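Local coordinates for protein TodX (Pseudomonas putida, PDB 3BS0) that carries toluene and probably related aromatic hydrocarbons across the outer membrane, as a beta-barrel transporter of the OmpP1/FadL family, at residues S20-Y24 against T36-P41; D42-L48 against Q83-Q89; D92-G98 against P138-Q144. All blocks are in the same frame, centred on the assembly; numbering follows the deposited sequence.

Overall arrangement
Contacts 2 and 3 are strand pairings in the barrel wall, separated by the pairing of strand 80-90 with strand 93-108, and contact 1 belongs to the N-terminal hatch that plugs FadL-family barrels. The centres of contacts 2 and 3 lie about 10 Å apart; between them Y86 N and A97 O, 2.9 Å apart, form a probable hydrogen bond. Contact 1 is centred about 13 Å from contact 2 and about 12 Å from contact 3. It meets contact 2 by packing, with Y24 OH 3.7 Å from Q45 CG, and contact 3 through polar groups, with R94 NH2 reaching A40 O at 3.0 Å in a weak bond. Hatch and wall are thus joined on both strand pairs.

Contact 1 of 3, residues S20-Y24 against T36-P41; sequences SSSYY and TLSFAP
Y24 lays one face of its ring over A40 in the N-terminal hatch of this FadL-family barrel, where residues 20-24 and 36-41 pack together with no hydrogen bond passing between them. The evidence for a CH-pi contact is direct: A40 CA stands 3.9 Å from the centroid of the Y24 ring and 24° off its normal. With CG of Y24 anti to the backbone N (chi1 -162°), the ring extends along 36-41, and T36 O meets its edge in plane, 3.8 Å from CD1. That carbonyl also accepts the N-H of F39 within the 3-10 segment.

F39 continues the close packing in another way, turning its ring edge to the backbone of 22-24. Its CE2 lies 3.3 Å from S22 O, and its CD2 is 3.7 Å from Y24 N. Beyond the contact, F39 and S22 both touch T226 of barrel strand 214-228, while S21 OG is hydrogen-bonded to D298.

The loose side is at P41, partly exposed, which crosses Y24 at about a right angle and brings only CD to the ring, 4.0 Å from Y24 CE2. S21, at the other end, is buried but only lightly touched, its carbonyl O 4.0 Å from T36 CG2. T36 itself belongs to the close part: OG1 turns back to bond N33 O, and CG2 lies against the backbone of 22-23, 3.3 Å from Y23 N.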
loop_
_atom_site.group_PDB
_atom_site.type_symbol
_atom_site.label_atom_id
_atom_site.label_comp_id
_atom_site.label_asym_id
_atom_site.label_seq_id
_atom_site.Cartn_x
_atom_site.Cartn_y
_atom_site.Cartn_z
ATOM N N SER A 20 16.070 -2.466 -4.833
ATOM C CA SER A 20 15.810 -3.756 -5.481
ATOM C C SER A 20 16.153 -3.852 -6.969
ATOM O O SER A 20 15.931 -4.888 -7.584
ATOM C CB SER A 20 14.328 -4.107 -5.346
ATOM O OG SER A 20 13.562 -3.511 -6.397
ATOM N N SER A 21 16.681 -2.792 -7.558
ATOM C CA SER A 21 16.972 -2.809 -8.989
ATOM C C SER A 21 17.905 -3.897 -9.516
ATOM O O SER A 21 17.774 -4.316 -10.668
ATOM C CB SER A 21 17.518 -1.446 -9.430
ATOM O OG SER A 21 18.729 -1.157 -8.760
ATOM N N SER A 22 18.838 -4.379 -8.705
ATOM C CA SER A 22 19.742 -5.375 -9.254
ATOM C C SER A 22 20.541 -6.284 -8.332
ATOM O O SER A 22 21.745 -6.460 -8.534
ATOM C CB SER A 22 20.696 -4.665 -10.200
ATOM O OG SER A 22 21.106 -3.433 -9.620
ATOM N N TYR A 23 19.883 -6.871 -7.337
ATOM C CA TYR A 23 20.553 -7.803 -6.437
ATOM C C TYR A 23 19.526 -8.798 -5.893
ATOM O O TYR A 23 18.355 -8.447 -5.746
ATOM C CB TYR A 23 21.266 -7.042 -5.313
ATOM C CG TYR A 23 20.391 -6.429 -4.250
ATOM C CD1 TYR A 23 20.089 -7.135 -3.090
ATOM C CD2 TYR A 23 19.911 -5.119 -4.373
ATOM C CE1 TYR A 23 19.336 -6.553 -2.066
ATOM C CE2 TYR A 23 19.154 -4.524 -3.363
ATOM C CZ TYR A 23 18.869 -5.248 -2.208
ATOM O OH TYR A 23 18.109 -4.697 -1.199
ATOM N N TYR A 24 19.942 -10.033 -5.609
ATOM C CA TYR A 24 18.985 -11.017 -5.108
ATOM C C TYR A 24 18.094 -10.467 -4.001
ATOM O O TYR A 24 18.547 -10.131 -2.907
ATOM C CB TYR A 24 19.648 -12.308 -4.619
ATOM C CG TYR A 24 18.626 -13.432 -4.530
ATOM C CD1 TYR A 24 17.763 -13.695 -5.608
ATOM C CD2 TYR A 24 18.471 -14.193 -3.371
ATOM C CE1 TYR A 24 16.771 -14.673 -5.525
ATOM C CE2 TYR A 24 17.477 -15.185 -3.287
ATOM C CZ TYR A 24 16.632 -15.408 -4.369
ATOM O OH TYR A 24 15.616 -16.335 -4.306
ATOM N N THR A 36 16.132 -10.054 -11.384
ATOM C CA THR A 36 17.081 -10.371 -10.328
ATOM C C THR A 36 16.945 -11.817 -9.869
ATOM O O THR A 36 17.777 -12.296 -9.105
ATOM C CB THR A 36 16.909 -9.474 -9.080
ATOM O OG1 THR A 36 15.516 -9.380 -8.749
ATOM C CG2 THR A 36 17.504 -8.092 -9.306
ATOM N N LEU A 37 15.910 -12.513 -10.327
ATOM C CA LEU A 37 15.719 -13.888 -9.900
ATOM C C LEU A 37 16.827 -14.793 -10.424
ATOM O O LEU A 37 17.038 -15.901 -9.911
ATOM C CB LEU A 37 14.353 -14.419 -10.352
ATOM C CG LEU A 37 13.112 -13.798 -9.704
ATOM C CD1 LEU A 37 11.884 -14.417 -10.345
ATOM C CD2 LEU A 37 13.114 -14.014 -8.183
ATOM N N SER A 38 17.545 -14.325 -11.441
ATOM C CA SER A 38 18.622 -15.128 -12.001
ATOM C C SER A 38 19.836 -15.133 -11.085
ATOM O O SER A 38 20.781 -15.897 -11.297
ATOM C CB SER A 38 18.996 -14.636 -13.396
ATOM O OG SER A 38 18.124 -15.179 -14.366
ATOM N N PHE A 39 19.797 -14.295 -10.055
ATOM C CA PHE A 39 20.886 -14.237 -9.087
ATOM C C PHE A 39 20.554 -15.206 -7.956
ATOM O O PHE A 39 21.217 -15.229 -6.919
ATOM C CB PHE A 39 21.038 -12.836 -8.482
ATOM C CG PHE A 39 21.192 -11.733 -9.488
ATOM C CD1 PHE A 39 21.516 -12.000 -10.811
ATOM C CD2 PHE A 39 21.000 -10.413 -9.105
ATOM C CE1 PHE A 39 21.638 -10.959 -11.739
ATOM C CE2 PHE A 39 21.121 -9.377 -10.021
ATOM C CZ PHE A 39 21.436 -9.649 -11.339
ATOM N N ALA A 40 19.512 -15.998 -8.141
ATOM C CA ALA A 40 19.123 -16.933 -7.099
ATOM C C ALA A 40 20.020 -18.168 -7.058
ATOM O O ALA A 40 20.528 -18.622 -8.090
ATOM C CB ALA A 40 17.675 -17.357 -7.290
ATOM N N PRO A 41 20.225 -18.727 -5.853
ATOM C CA PRO A 41 21.063 -19.915 -5.727
ATOM C C PRO A 41 20.437 -21.071 -6.497
ATOM O O PRO A 41 19.212 -21.164 -6.615
ATOM C CB PRO A 41 21.108 -20.152 -4.220
ATOM C CG PRO A 41 19.823 -19.568 -3.739
ATOM C CD PRO A 41 19.700 -18.310 -4.542
#

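Contact 2 of 3, residues D42-L48 against Q83-Q89; sequences DGNQFEL and QLSYVAQ
The carbonyl oxygen of Q45 is gripped from several directions: V87 N donates to it at 2.9 Å, tilted 24° from the carbonyl plane, Y86 CA adds a CA-H...O contact at 3.3 Å, and ND2 of N27, from the hatch, supplies another hydrogen bond. The return bond, Q45 N to V87 O, is 2.7 Å long and lies in the carbonyl plane. E47 and S85 repeat this reciprocal pairing, as expected of adjacent antiparallel strands in a barrel; the axes of 44-48 and 83-89 run at 177°, 4.7 Å apart.

The two faces differ in chemistry. F46, L48, L84 and Y86 make a largely apolar surface, probably turned to lipid. Here CD2 of L84 touches both neighbours, lying 3.5 Å from F46 CZ and 3.6 Å from L48 CD2; the two leucines lie side by side and point the same way. Y86 meets F46 edge-on, its CD1 near the plane of the F46 ring. The opposite face, with Q45, E47, S85 and V87, looks toward the hatch, where N27 takes up the polar ends of E47 and S85.

The extended side chain of Q89 reaches back to G43, just before strand 44-48 begins; the N-H of G43 points almost straight at OE1 of Q89 (3.1 Å, 170°), although it approaches from above the amide plane.

Strand 417-433 flanks 44-48 on its other edge, F46 pairing there with K431, which also makes a cation-pi contact with its ring, and strand 93-108 borders 83-89, L84 pairing with L99.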
loop_
_atom_site.group_PDB
_atom_site.type_symbol
_atom_site.label_atom_id
_atom_site.label_comp_id
_atom_site.label_asym_id
_atom_site.label_seq_id
_atom_site.Cartn_x
_atom_site.Cartn_y
_atom_site.Cartn_z
ATOM N N ASP A 42 21.298 -21.922 -7.046
ATOM C CA ASP A 42 20.890 -23.085 -7.814
ATOM C C ASP A 42 19.729 -23.785 -7.148
ATOM O O ASP A 42 19.718 -23.943 -5.937
ATOM C CB ASP A 42 22.058 -24.049 -7.918
ATOM C CG ASP A 42 22.541 -24.215 -9.324
ATOM O OD1 ASP A 42 22.124 -25.199 -9.980
ATOM O OD2 ASP A 42 23.328 -23.355 -9.776
ATOM N N GLY A 43 18.753 -24.204 -7.941
ATOM C CA GLY A 43 17.614 -24.886 -7.368
ATOM C C GLY A 43 16.285 -24.164 -7.461
ATOM O O GLY A 43 16.095 -23.261 -8.270
ATOM N N ASN A 44 15.354 -24.587 -6.618
ATOM C CA ASN A 44 14.022 -24.011 -6.583
ATOM C C ASN A 44 13.854 -23.351 -5.230
ATOM O O ASN A 44 14.362 -23.852 -4.230
ATOM C CB ASN A 44 12.990 -25.115 -6.797
ATOM C CG ASN A 44 13.226 -25.880 -8.088
ATOM O OD1 ASN A 44 12.967 -27.081 -8.164
ATOM N ND2 ASN A 44 13.715 -25.185 -9.116
ATOM N N GLN A 45 13.150 -22.224 -5.192
ATOM C CA GLN A 45 12.996 -21.507 -3.937
ATOM C C GLN A 45 11.579 -21.377 -3.442
ATOM O O GLN A 45 10.751 -20.754 -4.079
ATOM C CB GLN A 45 13.599 -20.103 -4.051
ATOM C CG GLN A 45 15.128 -20.013 -4.230
ATOM C CD GLN A 45 15.602 -20.290 -5.648
ATOM O OE1 GLN A 45 14.972 -19.881 -6.619
ATOM N NE2 GLN A 45 16.732 -20.981 -5.769
ATOM N N PHE A 46 11.291 -21.961 -2.291
ATOM C CA PHE A 46 9.963 -21.837 -1.723
ATOM C C PHE A 46 10.025 -20.716 -0.683
ATOM O O PHE A 46 10.922 -20.723 0.168
ATOM C CB PHE A 46 9.525 -23.138 -1.048
ATOM C CG PHE A 46 8.262 -22.990 -0.267
ATOM C CD1 PHE A 46 7.030 -23.029 -0.903
ATOM C CD2 PHE A 46 8.305 -22.706 1.090
ATOM C CE1 PHE A 46 5.862 -22.783 -0.208
ATOM C CE2 PHE A 46 7.141 -22.459 1.791
ATOM C CZ PHE A 46 5.915 -22.497 1.135
ATOM N N GLU A 47 9.096 -19.760 -0.737
ATOM C CA GLU A 47 9.116 -18.657 0.236
ATOM C C GLU A 47 7.811 -18.403 0.978
ATOM O O GLU A 47 6.735 -18.359 0.385
ATOM C CB GLU A 47 9.593 -17.352 -0.419
ATOM C CG GLU A 47 11.090 -17.078 -0.230
ATOM C CD GLU A 47 11.516 -15.694 -0.734
ATOM O OE1 GLU A 47 10.918 -14.688 -0.292
ATOM O OE2 GLU A 47 12.451 -15.615 -1.562
ATOM N N LEU A 48 7.936 -18.226 2.293
ATOM C CA LEU A 48 6.806 -17.997 3.184
ATOM C C LEU A 48 7.048 -16.842 4.131
ATOM O O LEU A 48 8.034 -16.839 4.874
ATOM C CB LEU A 48 6.527 -19.261 3.996
ATOM C CG LEU A 48 5.300 -20.016 3.499
ATOM C CD1 LEU A 48 5.256 -21.394 4.122
ATOM C CD2 LEU A 48 4.043 -19.211 3.860
ATOM N N GLN A 83 2.530 -14.256 2.697
ATOM C CA GLN A 83 3.212 -14.183 1.417
ATOM C C GLN A 83 3.783 -15.549 1.083
ATOM O O GLN A 83 4.687 -16.052 1.752
ATOM C CB GLN A 83 4.295 -13.106 1.452
ATOM C CG GLN A 83 3.964 -11.973 2.439
ATOM C CD GLN A 83 4.436 -10.603 1.986
ATOM O OE1 GLN A 83 5.622 -10.400 1.701
ATOM N NE2 GLN A 83 3.504 -9.648 1.922
ATOM N N LEU A 84 3.191 -16.157 0.057
ATOM C CA LEU A 84 3.589 -17.466 -0.442
ATOM C C LEU A 84 4.099 -17.330 -1.873
ATOM O O LEU A 84 3.556 -16.570 -2.668
ATOM C CB LEU A 84 2.396 -18.407 -0.430
ATOM C CG LEU A 84 2.226 -19.280 0.797
ATOM C CD1 LEU A 84 0.767 -19.682 0.925
ATOM C CD2 LEU A 84 3.128 -20.496 0.679
ATOM N N SER A 85 5.151 -18.064 -2.201
ATOM C CA SER A 85 5.696 -18.002 -3.550
ATOM C C SER A 85 6.728 -19.077 -3.783
ATOM O O SER A 85 7.421 -19.525 -2.853
ATOM C CB SER A 85 6.311 -16.626 -3.831
ATOM O OG SER A 85 7.474 -16.399 -3.056
ATOM N N TYR A 86 6.818 -19.489 -5.039
ATOM C CA TYR A 86 7.754 -20.520 -5.445
ATOM C C TYR A 86 8.424 -20.130 -6.759
ATOM O O TYR A 86 7.767 -19.681 -7.700
ATOM C CB TYR A 86 7.004 -21.842 -5.616
ATOM C CG TYR A 86 7.881 -23.031 -5.893
ATOM C CD1 TYR A 86 8.637 -23.615 -4.884
ATOM C CD2 TYR A 86 7.939 -23.591 -7.169
ATOM C CE1 TYR A 86 9.426 -24.736 -5.134
ATOM C CE2 TYR A 86 8.724 -24.709 -7.438
ATOM C CZ TYR A 86 9.462 -25.283 -6.420
ATOM O OH TYR A 86 10.218 -26.414 -6.683
ATOM N N VAL A 87 9.737 -20.297 -6.811
ATOM C CA VAL A 87 10.506 -19.997 -8.003
ATOM C C VAL A 87 11.253 -21.251 -8.434
ATOM O O VAL A 87 11.933 -21.892 -7.633
ATOM C CB VAL A 87 11.496 -18.864 -7.740
ATOM C CG1 VAL A 87 12.484 -18.760 -8.902
ATOM C CG2 VAL A 87 10.737 -17.553 -7.564
ATOM N N ALA A 88 11.128 -21.593 -9.711
ATOM C CA ALA A 88 11.765 -22.796 -10.256
ATOM C C ALA A 88 12.825 -22.498 -11.306
ATOM O O ALA A 88 12.662 -21.598 -12.135
ATOM C CB ALA A 88 10.696 -23.717 -10.848
ATOM N N GLN A 89 13.911 -23.265 -11.274
ATOM C CA GLN A 89 15.002 -23.087 -12.237
ATOM C C GLN A 89 15.027 -24.152 -13.325
ATOM O O GLN A 89 15.229 -25.322 -13.047
ATOM C CB GLN A 89 16.356 -23.093 -11.528
ATOM C CG GLN A 89 17.540 -23.148 -12.483
ATOM C CD GLN A 89 18.885 -23.082 -11.770
ATOM O OE1 GLN A 89 19.212 -23.939 -10.946
ATOM N NE2 GLN A 89 19.667 -22.057 -12.080
#

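Contact 3 of 3, residues D92-G98 against P138-Q144; sequences DWRFGAG and PIGFSYQ
W93 and Y143 form a non-hydrogen-bonded pair on adjacent antiparallel barrel strands. Y143 CB stands 4.2 Å from the centroid of the indole six-membered ring of W93 and only 4° off its normal, a CH-pi contact over the face. The phenol ring then slants across the five-membered ring, centroids 4.6 Å apart and planes at 40°, an oblique pairing rather than a stack.

F141 comes to the same indole at its edge. The two side chains lie side by side and point the same way, with F141 CD1 3.3 Å from W93 CZ3 and the ring planes oblique. CG of F141 sits between its backbone N and carbonyl carbon (chi1 72°), which puts the ring beside W93, while F141 CB receives F95 CD2 at 3.8 Å. Putting an alanine at W93 removes the indole and would probably open a gap between F141 and Y143, leaving the Y143 ring without its flat partner and freer to turn.

Further along, G96 and G140 form a hydrogen-bonded pair, each N donating to the other's O at 2.9 Å. On the face opposite the aromatics, R94 CB and S142 CB touch at 3.8 Å. Their polar ends go elsewhere, R94 weakly to P41 O, S142 OG to F151 O and P34 O. The chemistry thus separates an aromatic cluster on the outer surface, consistent with the aromatic girdle of outer-membrane barrels, from an inner side where R94 and S142 reach hatch carbonyls, R94 only weakly.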
loop_
_atom_site.group_PDB
_atom_site.type_symbol
_atom_site.label_atom_id
_atom_site.label_comp_id
_atom_site.label_asym_id
_atom_site.label_seq_id
_atom_site.Cartn_x
_atom_site.Cartn_y
_atom_site.Cartn_z
ATOM N N ASP A 92 18.640 -22.024 -17.811
ATOM C CA ASP A 92 18.925 -20.594 -17.745
ATOM C C ASP A 92 17.709 -19.821 -17.255
ATOM O O ASP A 92 17.812 -18.656 -16.871
ATOM C CB ASP A 92 19.299 -20.082 -19.140
ATOM C CG ASP A 92 20.737 -20.367 -19.505
ATOM O OD1 ASP A 92 21.052 -20.342 -20.720
ATOM O OD2 ASP A 92 21.546 -20.593 -18.574
ATOM N N TRP A 93 16.556 -20.477 -17.285
ATOM C CA TRP A 93 15.307 -19.855 -16.870
ATOM C C TRP A 93 14.968 -19.952 -15.390
ATOM O O TRP A 93 15.479 -20.798 -14.650
ATOM C CB TRP A 93 14.119 -20.443 -17.648
ATOM C CG TRP A 93 14.107 -20.153 -19.122
ATOM C CD1 TRP A 93 14.821 -20.791 -20.090
ATOM C CD2 TRP A 93 13.337 -19.144 -19.782
ATOM N NE1 TRP A 93 14.546 -20.241 -21.321
ATOM C CE2 TRP A 93 13.642 -19.225 -21.164
ATOM C CE3 TRP A 93 12.428 -18.171 -19.353
ATOM C CZ2 TRP A 93 13.061 -18.377 -22.113
ATOM C CZ3 TRP A 93 11.851 -17.326 -20.292
ATOM C CH2 TRP A 93 12.175 -17.435 -21.661
ATOM N N ARG A 94 14.093 -19.046 -14.978
ATOM C CA ARG A 94 13.571 -19.024 -13.627
ATOM C C ARG A 94 12.094 -18.731 -13.861
ATOM O O ARG A 94 11.745 -17.779 -14.564
ATOM C CB ARG A 94 14.204 -17.923 -12.786
ATOM C CG ARG A 94 15.712 -18.003 -12.683
ATOM C CD ARG A 94 16.239 -19.043 -11.696
ATOM N NE ARG A 94 17.704 -19.063 -11.738
ATOM C CZ ARG A 94 18.500 -19.488 -10.761
ATOM N NH1 ARG A 94 17.997 -19.953 -9.622
ATOM N NH2 ARG A 94 19.811 -19.417 -10.915
ATOM N N PHE A 95 11.235 -19.592 -13.329
ATOM C CA PHE A 95 9.803 -19.420 -13.459
ATOM C C PHE A 95 9.237 -19.333 -12.047
ATOM O O PHE A 95 9.590 -20.135 -11.176
ATOM C CB PHE A 95 9.194 -20.606 -14.191
ATOM C CG PHE A 95 9.593 -20.701 -15.644
ATOM C CD1 PHE A 95 10.553 -21.621 -16.063
ATOM C CD2 PHE A 95 8.959 -19.901 -16.602
ATOM C CE1 PHE A 95 10.871 -21.745 -17.421
ATOM C CE2 PHE A 95 9.264 -20.010 -17.946
ATOM C CZ PHE A 95 10.219 -20.932 -18.367
ATOM N N GLY A 96 8.369 -18.359 -11.807
ATOM C CA GLY A 96 7.811 -18.226 -10.482
ATOM C C GLY A 96 6.402 -17.683 -10.381
ATOM O O GLY A 96 5.963 -16.879 -11.199
ATOM N N ALA A 97 5.689 -18.142 -9.357
ATOM C CA ALA A 97 4.338 -17.690 -9.081
ATOM C C ALA A 97 4.234 -17.447 -7.562
ATOM O O ALA A 97 5.058 -17.932 -6.793
ATOM C CB ALA A 97 3.357 -18.726 -9.526
ATOM N N GLY A 98 3.246 -16.668 -7.137
ATOM C CA GLY A 98 3.078 -16.399 -5.725
ATOM C C GLY A 98 1.877 -15.526 -5.427
ATOM O O GLY A 98 1.262 -14.958 -6.324
ATOM N N PRO A 138 1.381 -12.663 -8.874
ATOM C CA PRO A 138 2.156 -12.603 -10.110
ATOM C C PRO A 138 2.584 -13.927 -10.701
ATOM O O PRO A 138 2.813 -14.906 -9.994
ATOM C CB PRO A 138 3.376 -11.805 -9.690
ATOM C CG PRO A 138 3.654 -12.417 -8.353
ATOM C CD PRO A 138 2.262 -12.426 -7.718
ATOM N N ILE A 139 2.683 -13.943 -12.019
ATOM C CA ILE A 139 3.187 -15.098 -12.730
ATOM C C ILE A 139 4.358 -14.446 -13.454
ATOM O O ILE A 139 4.201 -13.375 -14.060
ATOM C CB ILE A 139 2.192 -15.641 -13.741
ATOM C CG1 ILE A 139 0.940 -16.148 -13.015
ATOM C CG2 ILE A 139 2.839 -16.783 -14.526
ATOM C CD1 ILE A 139 -0.167 -16.673 -13.961
ATOM N N GLY A 140 5.539 -15.044 -13.362
ATOM C CA GLY A 140 6.674 -14.436 -14.024
ATOM C C GLY A 140 7.794 -15.382 -14.362
ATOM O O GLY A 140 7.796 -16.527 -13.941
ATOM N N PHE A 141 8.755 -14.881 -15.128
ATOM C CA PHE A 141 9.904 -15.666 -15.546
ATOM C C PHE A 141 11.149 -14.796 -15.558
ATOM O O PHE A 141 11.089 -13.588 -15.342
ATOM C CB PHE A 141 9.678 -16.215 -16.949
ATOM C CG PHE A 141 9.756 -15.172 -18.023
ATOM C CD1 PHE A 141 10.987 -14.720 -18.491
ATOM C CD2 PHE A 141 8.603 -14.611 -18.543
ATOM C CE1 PHE A 141 11.064 -13.726 -19.460
ATOM C CE2 PHE A 141 8.671 -13.620 -19.509
ATOM C CZ PHE A 141 9.903 -13.177 -19.968
ATOM N N SER A 142 12.277 -15.425 -15.838
ATOM C CA SER A 142 13.546 -14.724 -15.899
ATOM C C SER A 142 14.506 -15.550 -16.744
ATOM O O SER A 142 14.587 -16.768 -16.591
ATOM C CB SER A 142 14.115 -14.530 -14.497
ATOM O OG SER A 142 15.188 -13.609 -14.520
ATOM N N TYR A 143 15.216 -14.879 -17.646
ATOM C CA TYR A 143 16.169 -15.543 -18.525
ATOM C C TYR A 143 17.549 -14.919 -18.400
ATOM O O TYR A 143 17.696 -13.700 -18.445
ATOM C CB TYR A 143 15.711 -15.459 -19.985
ATOM C CG TYR A 143 16.573 -16.274 -20.924
ATOM C CD1 TYR A 143 16.726 -17.646 -20.738
ATOM C CD2 TYR A 143 17.253 -15.676 -21.986
ATOM C CE1 TYR A 143 17.537 -18.409 -21.586
ATOM C CE2 TYR A 143 18.073 -16.432 -22.842
ATOM C CZ TYR A 143 18.212 -17.799 -22.634
ATOM O OH TYR A 143 19.039 -18.559 -23.443
ATOM N N GLN A 144 18.553 -15.765 -18.218
ATOM C CA GLN A 144 19.930 -15.306 -18.134
ATOM C C GLN A 144 20.385 -15.412 -19.587
ATOM O O GLN A 144 21.071 -16.357 -19.968
ATOM C CB GLN A 144 20.747 -16.244 -17.240
ATOM C CG GLN A 144 22.190 -15.839 -17.032
ATOM C CD GLN A 144 22.384 -14.942 -15.827
ATOM O OE1 GLN A 144 22.125 -15.344 -14.692
ATOM N NE2 GLN A 144 22.851 -13.719 -16.068
#